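Local structure of pyridine synthase TbtD (Thermobispora bispora, 5WA4) at residues E[257-260]-E[261-265]; E[328-331]-E[332-336]; E[344-347]-E[348-352]. The protein probably catalyses formation of the pyridine core of the thiopeptide thiomuracin from a leader-bearing precursor peptide, by a formal [4+2] aza-cycloaddition. All coordinates share one frame; numbering follows the deposited sequence.

Contact 1. Residues E[257-260]-E[261-265]; sequences RERA and RALLE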
loop_
_atom_site.group_PDB
_atom_site.type_symbol
_atom_site.label_atom_id
_atom_site.label_comp_id
_atom_site.label_asym_id
_atom_site.label_seq_id
_atom_site.Cartn_x
_atom_site.Cartn_y
_atom_site.Cartn_z
ATOM N N ARG E 257 -8.825 10.632 -34.680
ATOM C CA ARG E 257 -9.511 9.613 -33.874
ATOM C C ARG E 257 -9.531 8.237 -34.566
ATOM O O ARG E 257 -9.167 7.223 -33.968
ATOM C CB ARG E 257 -10.960 10.010 -33.541
ATOM C CG ARG E 257 -11.636 8.966 -32.618
ATOM C CD ARG E 257 -13.148 9.162 -32.402
ATOM N NE ARG E 257 -13.883 8.915 -33.628
ATOM C CZ ARG E 257 -15.180 9.159 -33.807
ATOM N NH1 ARG E 257 -15.933 9.651 -32.830
ATOM N NH2 ARG E 257 -15.734 8.905 -34.985
ATOM N N GLU E 258 -9.968 8.224 -35.823
ATOM C CA GLU E 258 -10.081 7.011 -36.618
ATOM C C GLU E 258 -8.741 6.309 -36.780
ATOM O O GLU E 258 -8.629 5.105 -36.513
ATOM C CB GLU E 258 -10.655 7.337 -37.987
ATOM C CG GLU E 258 -12.077 7.865 -37.938
ATOM C CD GLU E 258 -13.025 6.841 -37.381
ATOM O OE1 GLU E 258 -13.136 5.760 -38.005
ATOM O OE2 GLU E 258 -13.665 7.118 -36.341
ATOM N N ARG E 259 -7.734 7.064 -37.212
ATOM C CA ARG E 259 -6.386 6.559 -37.341
ATOM C C ARG E 259 -5.807 6.053 -36.010
ATOM O O ARG E 259 -5.002 5.118 -35.987
ATOM C CB ARG E 259 -5.481 7.632 -37.916
ATOM C CG ARG E 259 -4.013 7.295 -37.788
ATOM C CD ARG E 259 -3.312 7.430 -39.120
ATOM N NE ARG E 259 -3.663 8.703 -39.735
ATOM C CZ ARG E 259 -2.938 9.814 -39.643
ATOM N NH1 ARG E 259 -1.785 9.811 -38.962
ATOM N NH2 ARG E 259 -3.370 10.926 -40.249
ATOM N N ALA E 260 -6.221 6.647 -34.899
ATOM C CA ALA E 260 -5.731 6.177 -33.618
ATOM C C ALA E 260 -6.421 4.876 -33.192
ATOM O O ALA E 260 -5.786 4.018 -32.560
ATOM C CB ALA E 260 -5.907 7.253 -32.556
ATOM N N ARG E 261 -7.704 4.733 -33.531
ATOM C CA ARG E 261 -8.476 3.536 -33.170
ATOM C C ARG E 261 -8.014 2.351 -34.012
ATOM O O ARG E 261 -7.784 1.264 -33.496
ATOM C CB ARG E 261 -9.972 3.753 -33.341
ATOM C CG ARG E 261 -10.801 2.465 -33.258
ATOM C CD ARG E 261 -12.302 2.701 -33.521
ATOM N NE ARG E 261 -12.620 2.635 -34.947
ATOM C CZ ARG E 261 -13.834 2.826 -35.465
ATOM N NH1 ARG E 261 -14.866 3.096 -34.676
ATOM N NH2 ARG E 261 -14.021 2.756 -36.781
ATOM N N ALA E 262 -7.857 2.581 -35.306
ATOM C CA ALA E 262 -7.179 1.640 -36.161
ATOM C C ALA E 262 -5.823 1.217 -35.562
ATOM O O ALA E 262 -5.591 0.036 -35.341
ATOM C CB ALA E 262 -7.000 2.233 -37.541
ATOM N N LEU E 263 -4.937 2.169 -35.283
ATOM C CA LEU E 263 -3.605 1.857 -34.707
ATOM C C LEU E 263 -3.621 1.012 -33.413
ATOM O O LEU E 263 -2.737 0.178 -33.188
ATOM C CB LEU E 263 -2.841 3.154 -34.435
ATOM C CG LEU E 263 -2.179 3.774 -35.665
ATOM C CD1 LEU E 263 -1.569 5.129 -35.339
ATOM C CD2 LEU E 263 -1.145 2.841 -36.280
ATOM N N LEU E 264 -4.617 1.257 -32.563
ATOM C CA LEU E 264 -4.775 0.500 -31.332
ATOM C C LEU E 264 -5.255 -0.915 -31.625
ATOM O O LEU E 264 -4.687 -1.874 -31.111
ATOM C CB LEU E 264 -5.742 1.210 -30.381
ATOM C CG LEU E 264 -5.108 2.388 -29.628
ATOM C CD1 LEU E 264 -6.158 3.199 -28.893
ATOM C CD2 LEU E 264 -4.076 1.880 -28.663
ATOM N N GLU E 265 -6.296 -1.034 -32.451
ATOM C CA GLU E 265 -6.847 -2.325 -32.856
ATOM C C GLU E 265 -5.818 -3.312 -33.405
ATOM O O GLU E 265 -5.875 -4.496 -33.110
ATOM C CB GLU E 265 -7.924 -2.131 -33.910
ATOM C CG GLU E 265 -9.232 -1.664 -33.364
ATOM C CD GLU E 265 -10.197 -1.398 -34.471
ATOM O OE1 GLU E 265 -11.341 -0.973 -34.183
ATOM O OE2 GLU E 265 -9.797 -1.620 -35.633
#
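E258 and R261 meet across one turn of an alpha helix, near the end of helix 244-265, where a salt-bridge network runs along the exposed side and alanine and leucine side chains pack along the other. The helical assignment rests on four successive i to i+4 backbone bonds, from R261 N to R257 O through L264 N to A260 O; that of A262 N to E258 O is 2.9 Å and nearly straight at 171°. On the packed side A260 is buried, its methyl meeting L139 of helix 135-159 and L316 of helix 307-328. L263, its CG anti to the carbonyl carbon (chi1 -80°), lies alongside R259, and its CD1 comes within 4.1 Å of R259 CG, one turn back. L263 and L264 also touch L269 in the following loop.

The solvent side is held more loosely, by charge. R257 grips E258 side-on, both NE (3.3 Å) and NH2 (3.1 Å) reaching the single oxygen E258 OE2. The next link is weaker in geometry: E258 and R261 run side by side, their carboxylate and guanidinium planes 73° apart. E258 OE1 stands well out of the guanidinium plane, so no N-H points at it and the attraction is one of charges alone. R261 NE in turn makes a long ion pair with E265 OE1. Over one face of the R261 guanidinium sits E258 OE1, 3.4 Å from R261 NH2.

Contact 2. Residues E[328-331]-E[332-336]; sequences LGLT and PHQRF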
loop_
_atom_site.group_PDB
_atom_site.type_symbol
_atom_site.label_atom_id
_atom_site.label_comp_id
_atom_site.label_asym_id
_atom_site.label_seq_id
_atom_site.Cartn_x
_atom_site.Cartn_y
_atom_site.Cartn_z
ATOM N N LEU E 328 -1.225 26.984 -27.235
ATOM C CA LEU E 328 -1.853 28.302 -27.328
ATOM C C LEU E 328 -1.417 29.241 -26.191
ATOM O O LEU E 328 -1.639 30.449 -26.264
ATOM C CB LEU E 328 -3.381 28.186 -27.320
ATOM C CG LEU E 328 -4.072 27.376 -28.420
ATOM C CD1 LEU E 328 -5.585 27.490 -28.305
ATOM C CD2 LEU E 328 -3.612 27.805 -29.796
ATOM N N GLY E 329 -0.819 28.687 -25.140
ATOM C CA GLY E 329 -0.387 29.481 -24.011
ATOM C C GLY E 329 -1.101 29.160 -22.707
ATOM O O GLY E 329 -0.670 29.614 -21.645
ATOM N N LEU E 330 -2.186 28.393 -22.773
ATOM C CA LEU E 330 -2.970 28.017 -21.586
ATOM C C LEU E 330 -2.106 27.372 -20.516
ATOM O O LEU E 330 -1.257 26.533 -20.808
ATOM C CB LEU E 330 -4.107 27.060 -21.957
ATOM C CG LEU E 330 -5.354 27.191 -21.089
ATOM C CD1 LEU E 330 -6.046 28.518 -21.402
ATOM C CD2 LEU E 330 -6.324 26.043 -21.309
ATOM N N THR E 331 -2.301 27.778 -19.272
ATOM C CA THR E 331 -1.536 27.200 -18.162
ATOM C C THR E 331 -2.306 25.995 -17.672
ATOM O O THR E 331 -3.538 25.991 -17.759
ATOM C CB THR E 331 -1.323 28.220 -16.996
ATOM O OG1 THR E 331 -2.587 28.552 -16.394
ATOM C CG2 THR E 331 -0.666 29.482 -17.506
ATOM N N PRO E 332 -1.604 24.969 -17.176
ATOM C CA PRO E 332 -2.310 23.785 -16.657
ATOM C C PRO E 332 -3.481 24.164 -15.765
ATOM O O PRO E 332 -4.561 23.581 -15.915
ATOM C CB PRO E 332 -1.225 23.045 -15.875
ATOM C CG PRO E 332 0.021 23.348 -16.645
ATOM C CD PRO E 332 -0.148 24.757 -17.233
ATOM N N HIS E 333 -3.284 25.179 -14.923
ATOM C CA HIS E 333 -4.304 25.672 -14.005
ATOM C C HIS E 333 -5.500 26.207 -14.762
ATOM O O HIS E 333 -6.656 25.942 -14.406
ATOM C CB HIS E 333 -3.738 26.782 -13.101
ATOM C CG HIS E 333 -4.728 27.308 -12.116
ATOM N ND1 HIS E 333 -5.027 26.656 -10.943
ATOM C CD2 HIS E 333 -5.554 28.380 -12.171
ATOM C CE1 HIS E 333 -5.974 27.317 -10.297
ATOM N NE2 HIS E 333 -6.304 28.371 -11.022
ATOM N N GLN E 334 -5.233 26.981 -15.805
ATOM C CA GLN E 334 -6.336 27.496 -16.605
ATOM C C GLN E 334 -7.070 26.321 -17.261
ATOM O O GLN E 334 -8.305 26.298 -17.289
ATOM C CB GLN E 334 -5.841 28.499 -17.649
ATOM C CG GLN E 334 -5.370 29.850 -17.105
ATOM C CD GLN E 334 -4.867 30.779 -18.205
ATOM O OE1 GLN E 334 -3.865 30.509 -18.869
ATOM N NE2 GLN E 334 -5.593 31.872 -18.424
ATOM N N ARG E 335 -6.314 25.336 -17.761
ATOM C CA ARG E 335 -6.919 24.155 -18.386
ATOM C C ARG E 335 -7.845 23.423 -17.424
ATOM O O ARG E 335 -9.014 23.163 -17.766
ATOM C CB ARG E 335 -5.859 23.191 -18.901
ATOM C CG ARG E 335 -6.437 22.122 -19.874
ATOM C CD ARG E 335 -5.611 20.830 -19.864
ATOM N NE ARG E 335 -4.199 21.177 -19.848
ATOM C CZ ARG E 335 -3.298 20.589 -19.075
ATOM N NH1 ARG E 335 -3.664 19.608 -18.263
ATOM N NH2 ARG E 335 -2.028 20.983 -19.116
ATOM N N PHE E 336 -7.352 23.117 -16.217
ATOM C CA PHE E 336 -8.206 22.452 -15.234
ATOM C C PHE E 336 -9.446 23.269 -14.879
ATOM O O PHE E 336 -10.529 22.712 -14.700
ATOM C CB PHE E 336 -7.408 22.101 -13.991
ATOM C CG PHE E 336 -6.311 21.120 -14.272
ATOM C CD1 PHE E 336 -6.608 19.877 -14.835
ATOM C CD2 PHE E 336 -4.994 21.433 -14.029
ATOM C CE1 PHE E 336 -5.602 18.957 -15.134
ATOM C CE2 PHE E 336 -3.976 20.515 -14.324
ATOM C CZ PHE E 336 -4.279 19.280 -14.877
#
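A capping box between T331 and Q334 opens helix 332-352, directly after the Schellman motif at G329 that follows helix 307-328. Its evidence is a reciprocal pair of bonds. T331, the N-cap residue, accepts Q334 N on OG1 at 3.1 Å (N-H...O angle 155°), and Q334 returns the bond, its OE1 receiving T331 N at 3.2 Å. That N-H lies in the plane of the Q334 amide carbonyl, on a lone pair. The torsion of T331 places OG1 between the backbone N and the carbonyl carbon (chi1 65°), which directs the hydroxyl oxygen at the first turn; a weak bond from OG1 to Q334 OE1, 3.4 Å, adds to the grip. Backbone pairing starts with R335 N to T331 O at 2.9 Å.

Beside the cap, L330 packs inward. Its CG lies 3.7 Å from Q334 CB and its CD2 3.8 Å from R335 CB, while L164 and A168 of helix 164-178 and L325 touch its side chain too. D93 of the second subunit packs on T331 and its S95 on H333, and H333 ND1 is hydrogen-bonded to Y198 OH. The Schellman motif closes one helix and the capping box opens the next, making this a tight helix-to-helix turn.

Contact 3. Residues E[344-347]-E[348-352]; sequences DAAA and DVYGI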
loop_
_atom_site.group_PDB
_atom_site.type_symbol
_atom_site.label_atom_id
_atom_site.label_comp_id
_atom_site.label_asym_id
_atom_site.label_seq_id
_atom_site.Cartn_x
_atom_site.Cartn_y
_atom_site.Cartn_z
ATOM N N ASP E 344 -19.413 21.394 -15.027
ATOM C CA ASP E 344 -20.541 22.049 -14.345
ATOM C C ASP E 344 -21.651 22.403 -15.353
ATOM O O ASP E 344 -22.809 22.098 -15.122
ATOM C CB ASP E 344 -20.093 23.324 -13.583
ATOM C CG ASP E 344 -19.576 23.036 -12.169
ATOM O OD1 ASP E 344 -19.810 21.925 -11.639
ATOM O OD2 ASP E 344 -18.939 23.938 -11.578
ATOM N N ALA E 345 -21.281 23.043 -16.460
ATOM C CA ALA E 345 -22.228 23.415 -17.504
ATOM C C ALA E 345 -22.960 22.195 -18.080
ATOM O O ALA E 345 -24.191 22.191 -18.179
ATOM C CB ALA E 345 -21.521 24.157 -18.596
ATOM N N ALA E 346 -22.200 21.163 -18.452
ATOM C CA ALA E 346 -22.786 19.932 -18.971
ATOM C C ALA E 346 -23.757 19.325 -17.981
ATOM O O ALA E 346 -24.835 18.908 -18.356
ATOM C CB ALA E 346 -21.710 18.934 -19.317
ATOM N N ALA E 347 -23.381 19.280 -16.714
ATOM C CA ALA E 347 -24.233 18.665 -15.702
ATOM C C ALA E 347 -25.586 19.374 -15.635
ATOM O O ALA E 347 -26.629 18.743 -15.393
ATOM C CB ALA E 347 -23.544 18.688 -14.334
ATOM N N ASP E 348 -25.574 20.682 -15.870
ATOM C CA ASP E 348 -26.819 21.428 -15.827
ATOM C C ASP E 348 -27.672 21.096 -17.031
ATOM O O ASP E 348 -28.796 20.620 -16.885
ATOM C CB ASP E 348 -26.549 22.926 -15.758
ATOM C CG ASP E 348 -26.660 23.458 -14.346
ATOM O OD1 ASP E 348 -27.526 22.939 -13.599
ATOM O OD2 ASP E 348 -25.865 24.360 -13.978
ATOM N N VAL E 349 -27.109 21.320 -18.215
ATOM C CA VAL E 349 -27.842 21.194 -19.468
ATOM C C VAL E 349 -28.431 19.817 -19.664
ATOM O O VAL E 349 -29.581 19.699 -20.069
ATOM C CB VAL E 349 -26.962 21.502 -20.677
ATOM C CG1 VAL E 349 -27.769 21.328 -21.954
ATOM C CG2 VAL E 349 -26.382 22.914 -20.564
ATOM N N TYR E 350 -27.647 18.786 -19.353
ATOM C CA TYR E 350 -28.032 17.402 -19.631
ATOM C C TYR E 350 -28.685 16.722 -18.424
ATOM O O TYR E 350 -29.151 15.582 -18.510
ATOM C CB TYR E 350 -26.816 16.604 -20.135
ATOM C CG TYR E 350 -26.344 17.143 -21.470
ATOM C CD1 TYR E 350 -27.072 16.912 -22.630
ATOM C CD2 TYR E 350 -25.202 17.932 -21.568
ATOM C CE1 TYR E 350 -26.667 17.433 -23.853
ATOM C CE2 TYR E 350 -24.782 18.454 -22.791
ATOM C CZ TYR E 350 -25.520 18.197 -23.931
ATOM O OH TYR E 350 -25.112 18.720 -25.148
ATOM N N GLY E 351 -28.753 17.443 -17.313
ATOM C CA GLY E 351 -29.482 16.967 -16.154
ATOM C C GLY E 351 -30.935 17.402 -16.207
ATOM O O GLY E 351 -31.817 16.648 -15.798
ATOM N N ILE E 352 -31.185 18.605 -16.730
ATOM C CA ILE E 352 -32.532 19.201 -16.742
ATOM C C ILE E 352 -33.468 18.508 -17.757
ATOM O O ILE E 352 -34.678 18.402 -17.528
ATOM C CB ILE E 352 -32.451 20.737 -17.004
ATOM C CG1 ILE E 352 -31.959 21.464 -15.747
ATOM C CG2 ILE E 352 -33.797 21.306 -17.385
ATOM C CD1 ILE E 352 -31.700 22.951 -15.942
#
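Y350 and A346 sit one turn apart in helix 332-352, and backbone bonding, apolar packing and charge each shape this stretch of it. The backbone bonds come first. V349 N reaches A345 O at 3.0 Å and almost straight (176°), and Y350 N reaches A346 O, also at 3.0 Å; both donors approach close to the line of the C=O bond. D348 N is shared: its main bond goes to D344 O at 3.2 Å, bent to 144°, and a weak one goes to A345 O. D348 O, in turn, accepts from both G351 N and I352 N.

Apolar packing is shared between helices 184-201 and 220-235. Y350, with CG anti to the carbonyl carbon (chi1 -65°), folds its ring back along the helix, bringing CD2 to 4.3 Å from A346 CB and setting A346 O at the ring edge, near its plane. V349 CG1 covers one ring face, 4.1 Å above the plane over its centre. L184 and P185 of the first helix touch Y350, and L227 and I228 of the second touch V349.

Charge marks the remaining side. D344 OD1 is salt-bridged to R192, whereas D348 OD2 is hydrogen-bonded to Y216 OH and D348 OD1 is salt-bridged to R220 of the third subunit. The arrangement is that of an alpha helix near the C-terminal end of the chain, packed on two neighbouring helices, with D348 bonded within its own chain and beyond it, at a subunit interface.

In the fold
Along the chain the contacts follow in series: contact 1 on helix 244-265, contact 2 at the turn between helices 307-328 and 332-352, and contact 3 far along helix 332-352. Contacts 2 and 3 therefore share one helix, with centres about 23 Å apart and nearest atoms about 9 Å apart. Contact 1 stands apart, its centre about 27 Å from that of contact 2 and about 30 Å from that of contact 3; none of the three touches another. Helix 307-328 relates contacts 1 and 2, packing against the first and leading into the second. Contacts 2 and 3 meet different neighbouring subunits, so helix 332-352 takes part in assembly near both its ends, whereas contact 1 meets no other chain.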